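Local coordinates for protein phenol hydroxylase component phN (Pseudomonas stutzeri, PDB 3U52) that probably hydroxylates phenols with molecular oxygen at a carboxylate-bridged di-iron centre, as the large hydroxylase subunit of a bacterial multicomponent monooxygenase, at residues A[72-85]-A[144-156]. Sequence-based numbering, arbitrary orientation.
With CU (copper (II) ion), chain J.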
# COMPACT_ATOMS: atom_id res chain seq x y z
N LEU A 72 0.30 1.53 -4.83
CA LEU A 72 0.07 0.49 -5.82
C LEU A 72 0.88 -0.76 -5.52
O LEU A 72 0.32 -1.84 -5.52
CB LEU A 72 0.43 1.02 -7.23
CG LEU A 72 0.23 0.04 -8.41
CD1 LEU A 72 -1.20 0.11 -8.87
CD2 LEU A 72 1.14 0.31 -9.59
N TYR A 73 2.19 -0.61 -5.29
CA TYR A 73 3.06 -1.73 -4.98
C TYR A 73 2.80 -2.43 -3.64
O TYR A 73 2.94 -3.64 -3.54
CB TYR A 73 4.54 -1.35 -5.13
CG TYR A 73 4.88 -1.35 -6.61
CD1 TYR A 73 5.20 -2.55 -7.28
CD2 TYR A 73 4.75 -0.19 -7.36
CE1 TYR A 73 5.47 -2.54 -8.67
CE2 TYR A 73 5.02 -0.17 -8.74
CZ TYR A 73 5.37 -1.35 -9.38
OH TYR A 73 5.63 -1.35 -10.75
N ALA A 74 2.38 -1.66 -2.65
CA ALA A 74 1.95 -2.22 -1.34
C ALA A 74 0.77 -3.16 -1.55
O ALA A 74 0.71 -4.23 -0.95
CB ALA A 74 1.53 -1.11 -0.41
N ILE A 75 -0.17 -2.72 -2.40
CA ILE A 75 -1.37 -3.52 -2.70
C ILE A 75 -0.97 -4.76 -3.51
O ILE A 75 -1.47 -5.88 -3.24
CB ILE A 75 -2.45 -2.67 -3.41
CG1 ILE A 75 -3.01 -1.64 -2.43
CG2 ILE A 75 -3.60 -3.53 -3.96
CD1 ILE A 75 -3.76 -0.45 -3.00
N PHE A 76 -0.09 -4.58 -4.51
CA PHE A 76 0.36 -5.71 -5.34
C PHE A 76 1.03 -6.81 -4.49
O PHE A 76 0.88 -8.03 -4.79
CB PHE A 76 1.38 -5.28 -6.42
CG PHE A 76 0.78 -4.59 -7.61
CD1 PHE A 76 -0.58 -4.57 -7.85
CD2 PHE A 76 1.63 -4.00 -8.55
CE1 PHE A 76 -1.12 -3.92 -8.99
CE2 PHE A 76 1.11 -3.33 -9.69
CZ PHE A 76 -0.25 -3.32 -9.93
N ASP A 77 1.88 -6.41 -3.53
CA ASP A 77 2.54 -7.36 -2.66
C ASP A 77 1.55 -8.09 -1.75
O ASP A 77 1.75 -9.26 -1.47
CB ASP A 77 3.60 -6.71 -1.75
CG ASP A 77 4.78 -6.12 -2.51
OD1 ASP A 77 5.30 -5.10 -1.99
OD2 ASP A 77 5.21 -6.65 -3.57
N ALA A 78 0.54 -7.38 -1.25
CA ALA A 78 -0.49 -7.93 -0.38
C ALA A 78 -1.35 -8.96 -1.13
O ALA A 78 -1.78 -10.00 -0.56
CB ALA A 78 -1.41 -6.82 0.13
N PHE A 79 -1.65 -8.62 -2.38
CA PHE A 79 -2.40 -9.49 -3.29
C PHE A 79 -1.69 -10.82 -3.46
O PHE A 79 -2.31 -11.88 -3.28
CB PHE A 79 -2.59 -8.78 -4.64
CG PHE A 79 -3.32 -9.60 -5.67
CD1 PHE A 79 -4.69 -9.61 -5.71
CD2 PHE A 79 -2.60 -10.33 -6.62
CE1 PHE A 79 -5.38 -10.38 -6.69
CE2 PHE A 79 -3.28 -11.08 -7.59
CZ PHE A 79 -4.66 -11.10 -7.61
N ALA A 80 -0.39 -10.76 -3.76
CA ALA A 80 0.45 -11.93 -3.96
C ALA A 80 0.67 -12.75 -2.68
O ALA A 80 0.59 -13.99 -2.73
CB ALA A 80 1.82 -11.51 -4.56
N GLN A 81 0.99 -12.05 -1.57
CA GLN A 81 1.22 -12.69 -0.27
C GLN A 81 -0.05 -13.42 0.21
O GLN A 81 0.06 -14.51 0.80
CB GLN A 81 1.86 -11.72 0.77
CG GLN A 81 1.04 -11.25 2.02
CD GLN A 81 1.24 -9.70 2.43
OE1 GLN A 81 2.31 -9.08 2.15
NE2 GLN A 81 0.19 -9.09 3.09
N ASN A 82 -1.23 -12.87 -0.10
CA ASN A 82 -2.52 -13.45 0.28
C ASN A 82 -3.23 -14.30 -0.78
O ASN A 82 -4.42 -14.60 -0.65
CB ASN A 82 -3.43 -12.38 0.88
CG ASN A 82 -2.83 -11.80 2.17
OD1 ASN A 82 -2.73 -12.50 3.18
ND2 ASN A 82 -2.35 -10.55 2.11
N ASN A 83 -2.48 -14.72 -1.80
CA ASN A 83 -3.01 -15.50 -2.92
C ASN A 83 -4.35 -15.00 -3.40
O ASN A 83 -5.34 -15.72 -3.42
CB ASN A 83 -3.06 -16.98 -2.55
CG ASN A 83 -1.69 -17.58 -2.47
OD1 ASN A 83 -0.88 -17.52 -3.43
ND2 ASN A 83 -1.39 -18.14 -1.32
N GLY A 84 -4.36 -13.73 -3.77
CA GLY A 84 -5.56 -13.09 -4.18
C GLY A 84 -6.14 -13.62 -5.48
O GLY A 84 -7.31 -13.37 -5.76
N HIS A 85 -5.35 -14.35 -6.27
CA HIS A 85 -5.87 -14.96 -7.52
C HIS A 85 -6.99 -15.99 -7.17
O HIS A 85 -7.88 -16.28 -7.99
CB HIS A 85 -4.73 -15.63 -8.27
CG HIS A 85 -4.13 -16.78 -7.52
ND1 HIS A 85 -3.26 -16.60 -6.46
CD2 HIS A 85 -4.34 -18.11 -7.60
CE1 HIS A 85 -2.92 -17.78 -5.96
NE2 HIS A 85 -3.57 -18.72 -6.63
N THR A 144 4.14 -1.41 -14.82
CA THR A 144 3.22 -1.76 -13.75
C THR A 144 2.23 -2.87 -14.17
O THR A 144 1.85 -3.69 -13.36
CB THR A 144 2.43 -0.54 -13.21
OG1 THR A 144 1.57 -0.06 -14.21
CG2 THR A 144 3.36 0.60 -12.78
N GLN A 145 1.84 -2.92 -15.45
CA GLN A 145 1.12 -4.07 -15.97
C GLN A 145 1.92 -5.37 -15.90
O GLN A 145 1.38 -6.37 -15.47
CB GLN A 145 0.60 -3.77 -17.40
CG GLN A 145 -0.50 -2.70 -17.34
CD GLN A 145 -0.86 -2.14 -18.69
OE1 GLN A 145 -0.47 -2.71 -19.70
NE2 GLN A 145 -1.62 -1.02 -18.72
N GLN A 146 3.22 -5.36 -16.24
CA GLN A 146 4.04 -6.57 -16.08
C GLN A 146 4.04 -7.02 -14.63
O GLN A 146 4.05 -8.23 -14.34
CB GLN A 146 5.49 -6.38 -16.49
CG GLN A 146 5.70 -5.98 -17.94
CD GLN A 146 5.17 -7.02 -18.92
OE1 GLN A 146 5.39 -8.23 -18.75
NE2 GLN A 146 4.49 -6.54 -19.97
N HIS A 147 4.07 -6.05 -13.72
CA HIS A 147 4.13 -6.38 -12.29
C HIS A 147 2.77 -6.87 -11.82
O HIS A 147 2.71 -7.82 -11.04
CB HIS A 147 4.67 -5.18 -11.48
CG HIS A 147 6.12 -4.91 -11.76
ND1 HIS A 147 6.67 -3.65 -11.74
CD2 HIS A 147 7.14 -5.74 -12.03
CE1 HIS A 147 7.95 -3.71 -12.02
NE2 HIS A 147 8.26 -4.98 -12.21
N ALA A 148 1.70 -6.27 -12.35
CA ALA A 148 0.31 -6.64 -11.97
C ALA A 148 -0.01 -8.08 -12.32
O ALA A 148 -0.63 -8.79 -11.54
CB ALA A 148 -0.74 -5.70 -12.62
N MET A 149 0.38 -8.48 -13.54
CA MET A 149 0.09 -9.79 -14.11
C MET A 149 1.05 -10.88 -13.60
O MET A 149 0.80 -12.07 -13.80
CB MET A 149 0.19 -9.73 -15.63
CG MET A 149 -0.93 -8.93 -16.34
SD MET A 149 -2.52 -9.58 -15.78
CE MET A 149 -3.11 -8.45 -14.52
N SER A 150 2.10 -10.46 -12.92
CA SER A 150 3.17 -11.35 -12.55
C SER A 150 2.66 -12.55 -11.77
O SER A 150 3.03 -13.68 -12.04
CB SER A 150 4.17 -10.60 -11.70
OG SER A 150 5.35 -11.38 -11.63
N HIS A 151 1.77 -12.29 -10.82
CA HIS A 151 1.31 -13.31 -9.91
C HIS A 151 0.32 -14.21 -10.66
O HIS A 151 0.26 -15.41 -10.39
CB HIS A 151 0.65 -12.66 -8.68
CG HIS A 151 0.23 -13.65 -7.63
ND1 HIS A 151 1.14 -14.30 -6.81
CD2 HIS A 151 -0.99 -14.13 -7.29
CE1 HIS A 151 0.48 -15.09 -5.98
NE2 HIS A 151 -0.81 -15.00 -6.24
N TYR A 152 -0.40 -13.66 -11.64
CA TYR A 152 -1.33 -14.48 -12.46
C TYR A 152 -0.54 -15.47 -13.32
O TYR A 152 -0.94 -16.64 -13.46
CB TYR A 152 -2.29 -13.65 -13.30
CG TYR A 152 -3.40 -12.99 -12.49
CD1 TYR A 152 -3.36 -11.64 -12.16
CD2 TYR A 152 -4.52 -13.74 -12.08
CE1 TYR A 152 -4.41 -11.04 -11.43
CE2 TYR A 152 -5.53 -13.18 -11.33
CZ TYR A 152 -5.49 -11.83 -11.02
OH TYR A 152 -6.53 -11.30 -10.28
N ASN A 153 0.58 -15.00 -13.86
CA ASN A 153 1.52 -15.81 -14.64
C ASN A 153 2.09 -17.00 -13.86
O ASN A 153 2.37 -18.06 -14.45
CB ASN A 153 2.68 -14.94 -15.18
CG ASN A 153 3.72 -15.78 -15.92
OD1 ASN A 153 4.92 -15.85 -15.51
ND2 ASN A 153 3.29 -16.45 -16.97
N LYS A 154 2.25 -16.85 -12.55
CA LYS A 154 2.68 -18.01 -11.75
C LYS A 154 1.65 -19.12 -11.59
O LYS A 154 2.03 -20.27 -11.25
CB LYS A 154 3.13 -17.56 -10.37
CG LYS A 154 4.24 -16.51 -10.47
CD LYS A 154 4.78 -16.11 -9.12
CE LYS A 154 5.70 -14.92 -9.28
NZ LYS A 154 6.42 -14.65 -7.99
N HIS A 155 0.37 -18.81 -11.79
CA HIS A 155 -0.69 -19.76 -11.44
C HIS A 155 -1.59 -20.19 -12.60
O HIS A 155 -2.43 -21.10 -12.42
CB HIS A 155 -1.57 -19.21 -10.31
CG HIS A 155 -0.84 -19.14 -9.00
ND1 HIS A 155 -0.66 -20.25 -8.20
CD2 HIS A 155 -0.20 -18.12 -8.38
CE1 HIS A 155 0.08 -19.93 -7.14
NE2 HIS A 155 0.35 -18.63 -7.22
N PHE A 156 -1.47 -19.48 -13.72
CA PHE A 156 -2.33 -19.70 -14.90
C PHE A 156 -1.50 -19.76 -16.20
O PHE A 156 -0.38 -19.26 -16.23
CB PHE A 156 -3.44 -18.62 -15.01
CG PHE A 156 -4.40 -18.62 -13.83
CD1 PHE A 156 -5.49 -19.49 -13.78
CD2 PHE A 156 -4.18 -17.77 -12.75
CE1 PHE A 156 -6.36 -19.51 -12.68
CE2 PHE A 156 -5.04 -17.74 -11.64
CZ PHE A 156 -6.15 -18.61 -11.60
CU CU J . -1.69 -21.95 -8.83
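Helix 58-81 packs against helix 125-155, which supplies iron ligands E138 and H141 to the di-iron four-helix bundle; the segments 72-81 and 144-155 run parallel, axes 10.0 Å apart at closest approach, and F79, H85, H151, Y152 and H155 form an aromatic cluster. At the far end Y73 reaches across: its OH hydrogen-bonds H147 ND1 at 2.7 Å, in the plane of the imidazole, while H147 NE2 bonds to the backbone of another protein chain. F76 is sandwiched between L72 O on one face and CA of A148 on the other; A148 also touches a bound xenon. Beyond, F79 CZ packs on Y152 CZ at 3.6 Å, and Y152 OH bonds to D219. H151, with CG anti to the backbone N (chi1 -176°), swings out so that CA of A80 sits over its ring centre, 3.8 Å from the centroid. Past the Schellman motif closed by N83, H85 turns back: its ND1 hydrogen-bonds H151 NE2 at 2.9 Å, well short of straight (132°), and its ring stacks face-to-face on H155, centroids 3.9 Å apart. H155 ND1 binds copper at 2.1 Å, with H494 as the other protein ligand. Replacing H85 by an alanine is likely to leave H151 NE2 without this hydrogen bond and H155 without its stacked ring. Thus H85 links both histidines, and its stack probably helps hold the plane in which H155 presents ND1 to the copper.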